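Local structure of beta-1,3-1,4-glucanase (Caldicellulosiruptor sp. F32, 5H4R) at residues W198-D201 and E206-D209; P240-A243 and E247-L250; G147-N152 and E184-P189; A273-N278 and D305-K310. The protein probably hydrolyses mixed-linkage beta-1,3-1,4-glucans such as lichenan, as a family 5 glycoside hydrolase, and binds a cello-oligosaccharide in its cleft. The protein carries 1 engineered substitution. One frame throughout, in Å; residues are numbered along the deposited sequence.

Contact 1 (W198-D201 and E206-D209); sequences WWLD and ECRD. With BGC (beta-D-glucopyranose), chain B.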
loop_
_atom_site.group_PDB
_atom_site.type_symbol
_atom_site.label_atom_id
_atom_site.label_comp_id
_atom_site.label_asym_id
_atom_site.label_seq_id
_atom_site.Cartn_x
_atom_site.Cartn_y
_atom_site.Cartn_z
ATOM N N TRP A 198 -4.845 11.339 11.812
ATOM C CA TRP A 198 -5.556 10.156 11.343
ATOM C C TRP A 198 -7.060 10.350 11.211
ATOM O O TRP A 198 -7.765 9.383 10.895
ATOM C CB TRP A 198 -5.293 8.960 12.275
ATOM C CG TRP A 198 -3.820 8.653 12.407
ATOM C CD1 TRP A 198 -3.037 8.867 13.503
ATOM C CD2 TRP A 198 -2.946 8.115 11.395
ATOM N NE1 TRP A 198 -1.750 8.461 13.258
ATOM C CE2 TRP A 198 -1.658 8.031 11.957
ATOM C CE3 TRP A 198 -3.126 7.721 10.067
ATOM C CZ2 TRP A 198 -0.554 7.529 11.253
ATOM C CZ3 TRP A 198 -2.028 7.235 9.360
ATOM C CH2 TRP A 198 -0.758 7.136 9.959
ATOM N N TRP A 199 -7.576 11.553 11.434
ATOM C CA TRP A 199 -9.005 11.805 11.412
ATOM C C TRP A 199 -9.217 13.250 11.001
ATOM O O TRP A 199 -8.487 14.135 11.444
ATOM C CB TRP A 199 -9.606 11.543 12.792
ATOM C CG TRP A 199 -11.021 11.995 12.931
ATOM C CD1 TRP A 199 -12.143 11.321 12.532
ATOM C CD2 TRP A 199 -11.471 13.225 13.503
ATOM N NE1 TRP A 199 -13.264 12.057 12.829
ATOM C CE2 TRP A 199 -12.879 13.229 13.430
ATOM C CE3 TRP A 199 -10.819 14.322 14.078
ATOM C CZ2 TRP A 199 -13.647 14.291 13.908
ATOM C CZ3 TRP A 199 -11.585 15.370 14.556
ATOM C CH2 TRP A 199 -12.981 15.347 14.465
ATOM N N LEU A 200 -10.219 13.483 10.164
ATOM C CA LEU A 200 -10.572 14.824 9.730
ATOM C C LEU A 200 -11.921 15.268 10.274
ATOM O O LEU A 200 -12.861 14.479 10.390
ATOM C CB LEU A 200 -10.624 14.907 8.209
ATOM C CG LEU A 200 -9.337 14.589 7.485
ATOM C CD1 LEU A 200 -9.559 14.721 5.988
ATOM C CD2 LEU A 200 -8.203 15.498 7.938
ATOM N N ASP A 201 -11.990 16.547 10.598
ATOM C CA ASP A 201 -13.231 17.280 10.769
ATOM C C ASP A 201 -13.389 18.157 9.530
ATOM O O ASP A 201 -12.684 19.158 9.382
ATOM C CB ASP A 201 -13.163 18.114 12.048
ATOM C CG ASP A 201 -14.386 18.965 12.280
ATOM O OD1 ASP A 201 -15.283 19.010 11.420
ATOM O OD2 ASP A 201 -14.444 19.626 13.341
ATOM N N GLU A 206 -8.496 23.740 8.394
ATOM C CA GLU A 206 -7.208 23.076 8.298
ATOM C C GLU A 206 -7.352 21.735 7.595
ATOM O O GLU A 206 -6.505 21.357 6.778
ATOM C CB GLU A 206 -6.621 22.903 9.697
ATOM C CG GLU A 206 -5.199 22.420 9.726
ATOM C CD GLU A 206 -4.616 22.386 11.130
ATOM O OE1 GLU A 206 -5.260 22.911 12.067
ATOM O OE2 GLU A 206 -3.509 21.827 11.295
ATOM N N CYS A 207 -8.441 21.016 7.885
ATOM C CA CYS A 207 -8.675 19.722 7.254
ATOM C C CYS A 207 -9.093 19.890 5.805
ATOM O O CYS A 207 -8.658 19.135 4.937
ATOM C CB CYS A 207 -9.749 18.952 8.021
ATOM S SG CYS A 207 -9.303 18.638 9.733
ATOM N N ARG A 208 -9.945 20.878 5.517
ATOM C CA ARG A 208 -10.329 21.090 4.131
ATOM C C ARG A 208 -9.114 21.443 3.291
ATOM O O ARG A 208 -9.001 21.010 2.144
ATOM C CB ARG A 208 -11.399 22.185 4.033
ATOM C CG ARG A 208 -12.647 21.832 4.825
ATOM C CD ARG A 208 -13.849 22.702 4.482
ATOM N NE ARG A 208 -14.319 22.467 3.113
ATOM C CZ ARG A 208 -15.152 21.490 2.743
ATOM N NH1 ARG A 208 -15.625 20.624 3.631
ATOM N NH2 ARG A 208 -15.513 21.375 1.468
ATOM N N ASP A 209 -8.187 22.217 3.860
ATOM C CA ASP A 209 -6.985 22.627 3.140
ATOM C C ASP A 209 -6.096 21.427 2.813
ATOM O O ASP A 209 -5.533 21.340 1.715
ATOM C CB ASP A 209 -6.236 23.649 3.983
ATOM C CG ASP A 209 -4.928 24.082 3.360
ATOM O OD1 ASP A 209 -4.942 24.789 2.331
ATOM O OD2 ASP A 209 -3.877 23.745 3.925
HETATM C C2 BGC B . -0.829 3.448 12.116
HETATM C C3 BGC B . 0.251 3.472 11.036
HETATM C C4 BGC B . -0.211 2.696 9.800
HETATM C C5 BGC B . -1.561 3.251 9.333
HETATM C C6 BGC B . -2.333 2.376 8.337
HETATM C C1 BGC B . -2.130 4.024 11.553
HETATM O O1 BGC B . -3.223 3.937 12.487
HETATM O O2 BGC B . -0.347 4.203 13.236
HETATM O O3 BGC B . 1.447 2.880 11.544
HETATM O O4 BGC B . 0.848 2.896 8.841
HETATM O O5 BGC B . -2.461 3.237 10.426
HETATM O O6 BGC B . -3.689 2.869 8.154
#
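Segment 198-201 comes up against the first turn of helix 205-226 most closely at Leu200 and Cys207, whose CA atoms are 5.8 Å apart. Cys207 does most of the touching. Its CB lies 3.2 Å from the carbonyl O of Asp201, and its SG, anti to the carbonyl carbon (chi1 -60°), takes a weak hydrogen bond from Asp201 N at 3.5 Å. One methyl branch of Leu200, CD2, rests on the same sulfur at 3.8 Å. In this (beta/alpha)8 barrel the segment belongs to the loop that leads from strand 181-184 into helix 205-226, so the contact folds the end of that loop back on the helix it enters. The carboxylate of Asp201 turns to the loop itself, OD1 accepting from Asn203 N. At the segment's other end, Trp198 forms a wall of the sugar pocket: one face of its indole, toward the six-membered rim, is covered by the chain B glucose, with CH2 3.8 Å from the sugar C1, a carbohydrate-aromatic platform often found in glycoside hydrolases.

Contact 2 (P240-A243 and E247-L250); sequences PGYA and EYVL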
loop_
_atom_site.group_PDB
_atom_site.type_symbol
_atom_site.label_atom_id
_atom_site.label_comp_id
_atom_site.label_asym_id
_atom_site.label_seq_id
_atom_site.Cartn_x
_atom_site.Cartn_y
_atom_site.Cartn_z
ATOM N N PRO A 240 -4.023 7.872 -3.355
ATOM C CA PRO A 240 -4.810 7.811 -2.117
ATOM C C PRO A 240 -5.512 9.124 -1.832
ATOM O O PRO A 240 -5.147 10.162 -2.400
ATOM C CB PRO A 240 -3.725 7.555 -1.057
ATOM C CG PRO A 240 -2.625 8.387 -1.545
ATOM C CD PRO A 240 -2.646 8.300 -3.057
ATOM N N GLY A 241 -6.439 9.080 -0.872
ATOM C CA GLY A 241 -6.880 10.251 -0.152
ATOM C C GLY A 241 -6.149 10.402 1.177
ATOM O O GLY A 241 -5.151 9.740 1.457
ATOM N N TYR A 242 -6.661 11.308 2.000
ATOM C CA TYR A 242 -6.023 11.614 3.270
ATOM C C TYR A 242 -5.774 10.348 4.086
ATOM O O TYR A 242 -6.685 9.556 4.330
ATOM C CB TYR A 242 -6.891 12.604 4.050
ATOM C CG TYR A 242 -6.189 13.211 5.239
ATOM C CD1 TYR A 242 -6.175 12.559 6.479
ATOM C CD2 TYR A 242 -5.515 14.422 5.123
ATOM C CE1 TYR A 242 -5.497 13.120 7.557
ATOM C CE2 TYR A 242 -4.842 14.990 6.183
ATOM C CZ TYR A 242 -4.849 14.347 7.402
ATOM O OH TYR A 242 -4.176 14.917 8.435
ATOM N N ALA A 243 -4.517 10.171 4.497
ATOM C CA ALA A 243 -4.061 9.061 5.332
ATOM C C ALA A 243 -4.294 7.701 4.678
ATOM O O ALA A 243 -4.184 6.669 5.348
ATOM C CB ALA A 243 -4.719 9.106 6.720
ATOM N N GLU A 247 -12.331 6.444 4.177
ATOM C CA GLU A 247 -13.243 7.544 4.424
ATOM C C GLU A 247 -12.899 8.760 3.581
ATOM O O GLU A 247 -13.802 9.517 3.201
ATOM C CB GLU A 247 -13.227 7.930 5.903
ATOM C CG GLU A 247 -13.953 6.940 6.789
ATOM C CD GLU A 247 -13.165 5.676 7.088
ATOM O OE1 GLU A 247 -11.965 5.577 6.772
ATOM O OE2 GLU A 247 -13.772 4.760 7.668
ATOM N N TYR A 248 -11.622 8.977 3.281
ATOM C CA TYR A 248 -11.212 10.244 2.694
ATOM C C TYR A 248 -10.999 10.129 1.192
ATOM O O TYR A 248 -10.621 11.112 0.550
ATOM C CB TYR A 248 -9.990 10.804 3.448
ATOM C CG TYR A 248 -10.357 10.970 4.905
ATOM C CD1 TYR A 248 -11.589 11.521 5.268
ATOM C CD2 TYR A 248 -9.507 10.533 5.918
ATOM C CE1 TYR A 248 -11.963 11.624 6.616
ATOM C CE2 TYR A 248 -9.879 10.637 7.260
ATOM C CZ TYR A 248 -11.103 11.171 7.589
ATOM O OH TYR A 248 -11.472 11.258 8.915
ATOM N N VAL A 249 -11.321 8.973 0.602
ATOM C CA VAL A 249 -11.687 8.939 -0.807
ATOM C C VAL A 249 -13.189 8.870 -0.983
ATOM O O VAL A 249 -13.677 9.110 -2.101
ATOM C CB VAL A 249 -11.015 7.777 -1.571
ATOM C CG1 VAL A 249 -9.507 8.038 -1.692
ATOM C CG2 VAL A 249 -11.305 6.447 -0.916
ATOM N N LEU A 250 -13.944 8.585 0.088
ATOM C CA LEU A 250 -15.393 8.519 0.012
ATOM C C LEU A 250 -16.037 9.893 0.145
ATOM O O LEU A 250 -17.150 10.089 -0.364
ATOM C CB LEU A 250 -15.925 7.554 1.078
ATOM C CG LEU A 250 -15.578 6.081 0.815
ATOM C CD1 LEU A 250 -15.908 5.231 2.058
ATOM C CD2 LEU A 250 -16.283 5.533 -0.416
HETATM O O HOH W 1 -8.688 13.030 0.912
#
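Tyr242 lies alongside Tyr248, the two side chains pointing the same way, and their CB atoms touch at 3.6 Å. Further out the rings form an offset edge-to-face pair: the edge of Tyr242 is turned toward the face of Tyr248, with the planes 84° apart and the centroids 5.9 Å from each other. The Tyr248 ring also offers an edge of its own, since its CD2 meets the carbonyl O of Tyr242 in the ring plane at 3.4 Å. Next along the helix, Val249 CG1 reaches Gly241 N at 3.3 Å. A side chain at Gly241 would run into this methyl and into Tyr248 O, which is consistent with a glycine here. A single water joins the backbones, accepting from Tyr242 N at 2.9 Å and donating to Tyr248 O at 2.7 Å. Both hydroxyls are bonded to the loop that follows strand 181-184: Tyr248 OH to Leu200 N, and Tyr242 OH to Phe196 O and Leu191 N. With alanine instead of Tyr248, the Tyr242 ring edge would probably lose its aromatic face and Leu200 N its hydroxyl partner. The contact closes the short loop between barrel strand 237-240 and the short helix 247-250; Tyr242 leans on helix 205-226 at Ala210 and Ile214, while Val249 packs against strand 267-272 and helix 298-316.

Contact 3 (G147-N152 and E184-P189); sequences GYYYPN and EAVNQP. Engineered in segment 184-189: Gln188 (natural residue Glu). With BGC (beta-D-glucopyranose), chain B; BGC (beta-D-glucopyranose), chain C.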
loop_
_atom_site.group_PDB
_atom_site.type_symbol
_atom_site.label_atom_id
_atom_site.label_comp_id
_atom_site.label_asym_id
_atom_site.label_seq_id
_atom_site.Cartn_x
_atom_site.Cartn_y
_atom_site.Cartn_z
ATOM N N GLY A 147 9.145 20.248 4.049
ATOM C CA GLY A 147 10.359 20.208 3.277
ATOM C C GLY A 147 10.423 19.063 2.296
ATOM O O GLY A 147 11.218 19.123 1.351
ATOM N N TYR A 148 9.606 18.022 2.500
ATOM C CA TYR A 148 9.451 16.961 1.513
ATOM C C TYR A 148 7.985 16.974 1.096
ATOM O O TYR A 148 7.530 17.972 0.535
ATOM C CB TYR A 148 9.999 15.637 2.055
ATOM C CG TYR A 148 11.459 15.753 2.431
ATOM C CD1 TYR A 148 12.440 15.829 1.454
ATOM C CD2 TYR A 148 11.856 15.806 3.750
ATOM C CE1 TYR A 148 13.778 15.964 1.789
ATOM C CE2 TYR A 148 13.200 15.927 4.092
ATOM C CZ TYR A 148 14.146 16.008 3.105
ATOM O OH TYR A 148 15.486 16.135 3.431
ATOM N N TYR A 149 7.227 15.902 1.357
ATOM C CA TYR A 149 5.792 15.855 1.047
ATOM C C TYR A 149 5.033 16.319 2.287
ATOM O O TYR A 149 5.083 15.662 3.332
ATOM C CB TYR A 149 5.357 14.441 0.635
ATOM C CG TYR A 149 3.930 14.349 0.129
ATOM C CD1 TYR A 149 2.852 14.606 0.970
ATOM C CD2 TYR A 149 3.661 14.036 -1.210
ATOM C CE1 TYR A 149 1.553 14.544 0.511
ATOM C CE2 TYR A 149 2.360 13.964 -1.668
ATOM C CZ TYR A 149 1.319 14.210 -0.806
ATOM O OH TYR A 149 0.026 14.139 -1.276
ATOM N N TYR A 150 4.358 17.461 2.196
ATOM C CA TYR A 150 3.504 17.861 3.308
ATOM C C TYR A 150 2.240 18.550 2.787
ATOM O O TYR A 150 2.326 19.579 2.099
ATOM C CB TYR A 150 4.256 18.765 4.293
ATOM C CG TYR A 150 3.701 18.660 5.687
ATOM C CD1 TYR A 150 3.885 17.490 6.443
ATOM C CD2 TYR A 150 2.934 19.684 6.237
ATOM C CE1 TYR A 150 3.362 17.368 7.711
ATOM C CE2 TYR A 150 2.401 19.570 7.496
ATOM C CZ TYR A 150 2.623 18.416 8.238
ATOM O OH TYR A 150 2.055 18.348 9.485
ATOM N N PRO A 151 1.037 18.031 3.111
ATOM C CA PRO A 151 -0.186 18.517 2.437
ATOM C C PRO A 151 -0.897 19.663 3.147
ATOM O O PRO A 151 -1.988 19.508 3.711
ATOM C CB PRO A 151 -1.048 17.257 2.399
ATOM C CG PRO A 151 -0.716 16.571 3.711
ATOM C CD PRO A 151 0.772 16.792 3.883
ATOM N N ASN A 152 -0.292 20.849 3.130
ATOM C CA ASN A 152 -1.023 22.041 3.517
ATOM C C ASN A 152 -0.523 23.220 2.697
ATOM O O ASN A 152 0.467 23.124 1.963
ATOM C CB ASN A 152 -0.959 22.286 5.039
ATOM C CG ASN A 152 0.426 22.636 5.564
ATOM O OD1 ASN A 152 1.391 22.840 4.817
ATOM N ND2 ASN A 152 0.516 22.724 6.898
ATOM N N GLU A 184 2.459 4.430 -7.376
ATOM C CA GLU A 184 1.545 4.898 -6.332
ATOM C C GLU A 184 2.051 6.235 -5.805
ATOM O O GLU A 184 3.153 6.295 -5.260
ATOM C CB GLU A 184 1.473 3.856 -5.199
ATOM C CG GLU A 184 0.670 4.297 -3.978
ATOM C CD GLU A 184 0.860 3.358 -2.795
ATOM O OE1 GLU A 184 0.613 2.144 -2.962
ATOM O OE2 GLU A 184 1.320 3.817 -1.708
ATOM N N ALA A 185 1.231 7.287 -5.926
ATOM C CA ALA A 185 1.698 8.660 -5.753
ATOM C C ALA A 185 2.460 8.846 -4.456
ATOM O O ALA A 185 3.535 9.458 -4.414
ATOM C CB ALA A 185 0.500 9.601 -5.785
ATOM N N VAL A 186 1.853 8.382 -3.368
ATOM C CA VAL A 186 2.336 8.626 -2.020
ATOM C C VAL A 186 1.550 7.655 -1.159
ATOM O O VAL A 186 0.461 7.213 -1.551
ATOM C CB VAL A 186 2.103 10.107 -1.610
ATOM C CG1 VAL A 186 0.645 10.484 -1.639
ATOM C CG2 VAL A 186 2.704 10.395 -0.240
ATOM N N ASN A 187 2.096 7.327 0.006
ATOM C CA ASN A 187 1.549 6.289 0.868
ATOM C C ASN A 187 0.356 6.774 1.685
ATOM O O ASN A 187 -0.792 6.461 1.354
ATOM C CB ASN A 187 2.690 5.773 1.758
ATOM C CG ASN A 187 2.254 4.755 2.731
ATOM O OD1 ASN A 187 1.595 3.786 2.366
ATOM N ND2 ASN A 187 2.638 4.931 3.997
ATOM N N GLN A 188 0.601 7.563 2.726
ATOM C CA GLN A 188 -0.455 7.986 3.657
ATOM C C GLN A 188 -0.315 9.488 3.891
ATOM O O GLN A 188 0.090 9.948 4.965
ATOM C CB GLN A 188 -0.407 7.193 4.964
ATOM C CG GLN A 188 -0.756 5.765 4.722
ATOM C CD GLN A 188 -0.832 4.895 5.943
ATOM O OE1 GLN A 188 -1.571 3.914 5.930
ATOM N NE2 GLN A 188 -0.035 5.192 6.965
ATOM N N PRO A 189 -0.658 10.288 2.893
ATOM C CA PRO A 189 -0.457 11.740 3.008
ATOM C C PRO A 189 -1.369 12.315 4.078
ATOM O O PRO A 189 -2.572 12.051 4.089
ATOM C CB PRO A 189 -0.816 12.265 1.612
ATOM C CG PRO A 189 -1.764 11.276 1.076
ATOM C CD PRO A 189 -1.340 9.918 1.644
HETATM C C2 BGC B . -0.829 3.448 12.116
HETATM C C3 BGC B . 0.251 3.472 11.036
HETATM C C4 BGC B . -0.211 2.696 9.800
HETATM C C5 BGC B . -1.561 3.251 9.333
HETATM C C6 BGC B . -2.333 2.376 8.337
HETATM C C1 BGC B . -2.130 4.024 11.553
HETATM O O1 BGC B . -3.223 3.937 12.487
HETATM O O2 BGC B . -0.347 4.203 13.236
HETATM O O3 BGC B . 1.447 2.880 11.544
HETATM O O4 BGC B . 0.848 2.896 8.841
HETATM O O5 BGC B . -2.461 3.237 10.426
HETATM O O6 BGC B . -3.689 2.869 8.154
HETATM C C2 BGC C . 2.166 2.301 6.976
HETATM C C3 BGC C . 3.225 1.235 7.197
HETATM C C4 BGC C . 3.062 0.730 8.619
HETATM C C5 BGC C . 1.778 -0.097 8.602
HETATM C C6 BGC C . 1.450 -0.685 9.979
HETATM C C1 BGC C . 0.840 2.022 7.706
HETATM O O2 BGC C . 1.967 2.503 5.561
HETATM O O3 BGC C . 4.493 1.853 7.003
HETATM O O4 BGC C . 4.174 -0.105 8.927
HETATM O O5 BGC C . 0.666 0.672 8.141
HETATM O O6 BGC C . 1.459 0.291 11.027
#
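Tyr149 reaches across to the 184-189 loop with CG anti to its backbone N (chi1 -173°), which swings the ring off CB toward Val186 and Pro189. From CG the ring runs out with one face covered by a methyl: Val186 CG2 stands over its centre, 3.9 Å from the centroid and 13° off the normal, a CH-pi contact, with CD2 and CE2 nearest to it. CE1 meets Pro189 CB obliquely at 3.5 Å. At the tip the OH touches both residues, being 3.7 Å from Val186 CG1 and 3.5 Å from Pro189 CB. Thus the loops that follow barrel strands 135-139 and 181-184 are joined at the C-terminal end of the (beta/alpha)8 barrel, where family 5 enzymes carry their active site. A serine in place of Tyr149 would probably open a gap beside Val186 and Pro189 and leave the 147-152 loop freer to shift. Just before Pro189 the chain turns to the sugars. Asn187 ND2 donates to O2 of the chain C glucose at 3.0 Å. Gln188, engineered from the natural glutamate, extends its chain so that NE2 donates to O4 of the chain B glucose at 3.1 Å, while OE1 is bonded to His272 ND1.

Contact 4 (A273-N278 and D305-K310); sequences AYRPYN and DYFMDK. With BGC (beta-D-glucopyranose), chain C; BGC (beta-D-glucopyranose), chain B.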
loop_
_atom_site.group_PDB
_atom_site.type_symbol
_atom_site.label_atom_id
_atom_site.label_comp_id
_atom_site.label_asym_id
_atom_site.label_seq_id
_atom_site.Cartn_x
_atom_site.Cartn_y
_atom_site.Cartn_z
ATOM N N ALA A 273 -6.404 -0.384 5.131
ATOM C CA ALA A 273 -7.531 -0.649 6.044
ATOM C C ALA A 273 -7.203 -1.855 6.928
ATOM O O ALA A 273 -7.569 -2.990 6.614
ATOM C CB ALA A 273 -8.804 -0.871 5.276
ATOM N N TYR A 274 -6.563 -1.573 8.062
ATOM C CA TYR A 274 -6.290 -2.599 9.067
ATOM C C TYR A 274 -7.493 -2.608 10.001
ATOM O O TYR A 274 -7.514 -1.964 11.042
ATOM C CB TYR A 274 -5.001 -2.295 9.800
ATOM C CG TYR A 274 -3.732 -2.249 8.973
ATOM C CD1 TYR A 274 -3.366 -1.114 8.270
ATOM C CD2 TYR A 274 -2.862 -3.308 8.970
ATOM C CE1 TYR A 274 -2.176 -1.058 7.554
ATOM C CE2 TYR A 274 -1.665 -3.262 8.290
ATOM C CZ TYR A 274 -1.326 -2.148 7.556
ATOM O OH TYR A 274 -0.125 -2.100 6.898
ATOM N N ARG A 275 -8.536 -3.292 9.564
ATOM C CA ARG A 275 -9.846 -3.226 10.194
ATOM C C ARG A 275 -10.383 -4.625 10.420
ATOM O O ARG A 275 -10.209 -5.509 9.566
ATOM C CB ARG A 275 -10.820 -2.441 9.341
ATOM C CG ARG A 275 -10.279 -1.047 9.115
ATOM C CD ARG A 275 -11.314 -0.112 8.749
ATOM N NE ARG A 275 -10.712 1.213 8.603
ATOM C CZ ARG A 275 -11.370 2.272 8.186
ATOM N NH1 ARG A 275 -12.655 2.171 7.869
ATOM N NH2 ARG A 275 -10.717 3.434 8.078
ATOM N N PRO A 276 -11.052 -4.845 11.568
ATOM C CA PRO A 276 -11.289 -3.885 12.665
ATOM C C PRO A 276 -10.004 -3.540 13.392
ATOM O O PRO A 276 -9.199 -4.412 13.692
ATOM C CB PRO A 276 -12.263 -4.621 13.577
ATOM C CG PRO A 276 -11.995 -6.069 13.327
ATOM C CD PRO A 276 -11.630 -6.165 11.849
ATOM N N TYR A 277 -9.837 -2.238 13.644
ATOM C CA TYR A 277 -8.586 -1.715 14.187
ATOM C C TYR A 277 -8.199 -2.389 15.500
ATOM O O TYR A 277 -7.028 -2.748 15.699
ATOM C CB TYR A 277 -8.722 -0.206 14.376
ATOM C CG TYR A 277 -7.591 0.426 15.145
ATOM C CD1 TYR A 277 -6.378 0.721 14.512
ATOM C CD2 TYR A 277 -7.719 0.722 16.484
ATOM C CE1 TYR A 277 -5.348 1.272 15.211
ATOM C CE2 TYR A 277 -6.677 1.285 17.180
ATOM C CZ TYR A 277 -5.504 1.556 16.535
ATOM O OH TYR A 277 -4.480 2.130 17.277
ATOM N N ASN A 278 -9.162 -2.562 16.411
ATOM C CA ASN A 278 -8.829 -3.052 17.749
ATOM C C ASN A 278 -8.256 -4.466 17.703
ATOM O O ASN A 278 -7.448 -4.841 18.574
ATOM C CB ASN A 278 -10.041 -2.964 18.687
ATOM C CG ASN A 278 -11.260 -3.779 18.229
ATOM O OD1 ASN A 278 -11.276 -4.381 17.174
ATOM N ND2 ASN A 278 -12.290 -3.793 19.065
ATOM N N ASP A 305 -16.837 -5.265 6.190
ATOM C CA ASP A 305 -17.930 -5.122 5.243
ATOM C C ASP A 305 -18.207 -3.661 4.940
ATOM O O ASP A 305 -18.466 -3.297 3.785
ATOM C CB ASP A 305 -19.215 -5.742 5.781
ATOM C CG ASP A 305 -19.094 -7.211 6.092
ATOM O OD1 ASP A 305 -18.162 -7.864 5.606
ATOM O OD2 ASP A 305 -19.983 -7.723 6.813
ATOM N N TYR A 306 -18.219 -2.814 5.974
ATOM C CA TYR A 306 -18.715 -1.456 5.796
ATOM C C TYR A 306 -17.856 -0.661 4.827
ATOM O O TYR A 306 -18.377 -0.042 3.894
ATOM C CB TYR A 306 -18.804 -0.713 7.118
ATOM C CG TYR A 306 -19.522 0.619 6.932
ATOM C CD1 TYR A 306 -20.860 0.634 6.556
ATOM C CD2 TYR A 306 -18.875 1.833 7.091
ATOM C CE1 TYR A 306 -21.536 1.805 6.345
ATOM C CE2 TYR A 306 -19.572 3.034 6.894
ATOM C CZ TYR A 306 -20.894 3.002 6.515
ATOM O OH TYR A 306 -21.620 4.170 6.299
ATOM N N PHE A 307 -16.542 -0.606 5.056
ATOM C CA PHE A 307 -15.758 0.242 4.170
ATOM C C PHE A 307 -15.698 -0.357 2.767
ATOM O O PHE A 307 -15.679 0.380 1.780
ATOM C CB PHE A 307 -14.353 0.513 4.768
ATOM C CG PHE A 307 -13.315 -0.526 4.435
ATOM C CD1 PHE A 307 -12.524 -0.426 3.284
ATOM C CD2 PHE A 307 -13.079 -1.571 5.293
ATOM C CE1 PHE A 307 -11.582 -1.375 2.997
ATOM C CE2 PHE A 307 -12.128 -2.530 5.002
ATOM C CZ PHE A 307 -11.364 -2.419 3.853
ATOM N N MET A 308 -15.711 -1.682 2.652
ATOM C CA MET A 308 -15.664 -2.292 1.331
ATOM C C MET A 308 -16.962 -2.042 0.579
ATOM O O MET A 308 -16.946 -1.773 -0.634
ATOM C CB MET A 308 -15.374 -3.780 1.467
ATOM C CG MET A 308 -13.995 -4.079 2.006
ATOM S SD MET A 308 -13.663 -5.822 1.841
ATOM C CE MET A 308 -12.017 -5.904 2.507
ATOM N N ASP A 309 -18.095 -2.096 1.285
ATOM C CA ASP A 309 -19.367 -1.752 0.663
ATOM C C ASP A 309 -19.362 -0.327 0.124
ATOM O O ASP A 309 -19.858 -0.066 -0.977
ATOM C CB ASP A 309 -20.511 -1.895 1.661
ATOM C CG ASP A 309 -20.933 -3.335 1.885
ATOM O OD1 ASP A 309 -20.652 -4.209 1.023
ATOM O OD2 ASP A 309 -21.575 -3.580 2.938
ATOM N N LYS A 310 -18.820 0.624 0.894
ATOM C CA LYS A 310 -18.855 2.007 0.444
ATOM C C LYS A 310 -17.942 2.215 -0.762
ATOM O O LYS A 310 -18.280 2.984 -1.677
ATOM C CB LYS A 310 -18.460 2.953 1.581
ATOM C CG LYS A 310 -19.380 2.914 2.804
ATOM C CD LYS A 310 -20.754 3.401 2.516
ATOM C CE LYS A 310 -21.772 2.275 2.289
ATOM N NZ LYS A 310 -23.180 2.817 2.145
HETATM C C2 BGC C . 2.166 2.301 6.976
HETATM C C3 BGC C . 3.225 1.235 7.197
HETATM C C4 BGC C . 3.062 0.730 8.619
HETATM C C5 BGC C . 1.778 -0.097 8.602
HETATM C C6 BGC C . 1.450 -0.685 9.979
HETATM C C1 BGC C . 0.840 2.022 7.706
HETATM O O2 BGC C . 1.967 2.503 5.561
HETATM O O3 BGC C . 4.493 1.853 7.003
HETATM O O4 BGC C . 4.174 -0.105 8.927
HETATM O O5 BGC C . 0.666 0.672 8.141
HETATM O O6 BGC C . 1.459 0.291 11.027
HETATM C C2 BGC B . -0.829 3.448 12.116
HETATM C C3 BGC B . 0.251 3.472 11.036
HETATM C C4 BGC B . -0.211 2.696 9.800
HETATM C C5 BGC B . -1.561 3.251 9.333
HETATM C C6 BGC B . -2.333 2.376 8.337
HETATM C C1 BGC B . -2.130 4.024 11.553
HETATM O O1 BGC B . -3.223 3.937 12.487
HETATM O O2 BGC B . -0.347 4.203 13.236
HETATM O O3 BGC B . 1.447 2.880 11.544
HETATM O O4 BGC B . 0.848 2.896 8.841
HETATM O O5 BGC B . -2.461 3.237 10.426
HETATM O O6 BGC B . -3.689 2.869 8.154
#
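The Phe307 ring presents one face to Ala273, whose CB sits over it in a CH-pi contact, 3.8 Å from the centroid and 29° off the normal; the nearest ring atom is CZ, at 3.3 Å. On the opposite face Met308 CG lies 3.6 Å above the plane of that ring, offset toward its rim. Arg275 passes obliquely, its CD 4.1 Å from Phe307 CD2 and its guanidinium, inclined at 65° to the phenyl plane, bringing NH1 to 3.9 Å from Phe307 CB. With CG between its backbone N and carbonyl carbon (chi1 87°), Phe307 points its ring from the helix toward the 273-278 loop. Arg275 spends its charge on Glu247, through NH2. On the pocket side Tyr274 turns the other way, its OH 3.1 Å from O5 of the chain C glucose and hydrogen-bonded to Glu326. Phe307 sets helix 298-316 against the loop leaving barrel strand 267-272, and it also packs on Ile324 of strand 322-327 and on Tyr346 of helix 336-352.

From the N terminus, contact 3 comes first and closes the longest loop, bringing 147-152 to 184-189 across helix 156-173 and strand 181-184. Contact 1 follows within the next connection, pinning its loop to the start of helix 205-226. Contact 2 then closes a short loop after strand 237-240, and contact 4 links the end of strand 267-272 to helix 298-316. All four run in series, neither nesting nor crossing. In space, contact 2 is the hub: Leu200 CD2 packs on Tyr242, Ala243 N probably bonds to Pro189 O, and Leu250 CD1 packs on Lys310 CB. Contacts 1, 3 and 4 all border the chain B glucose.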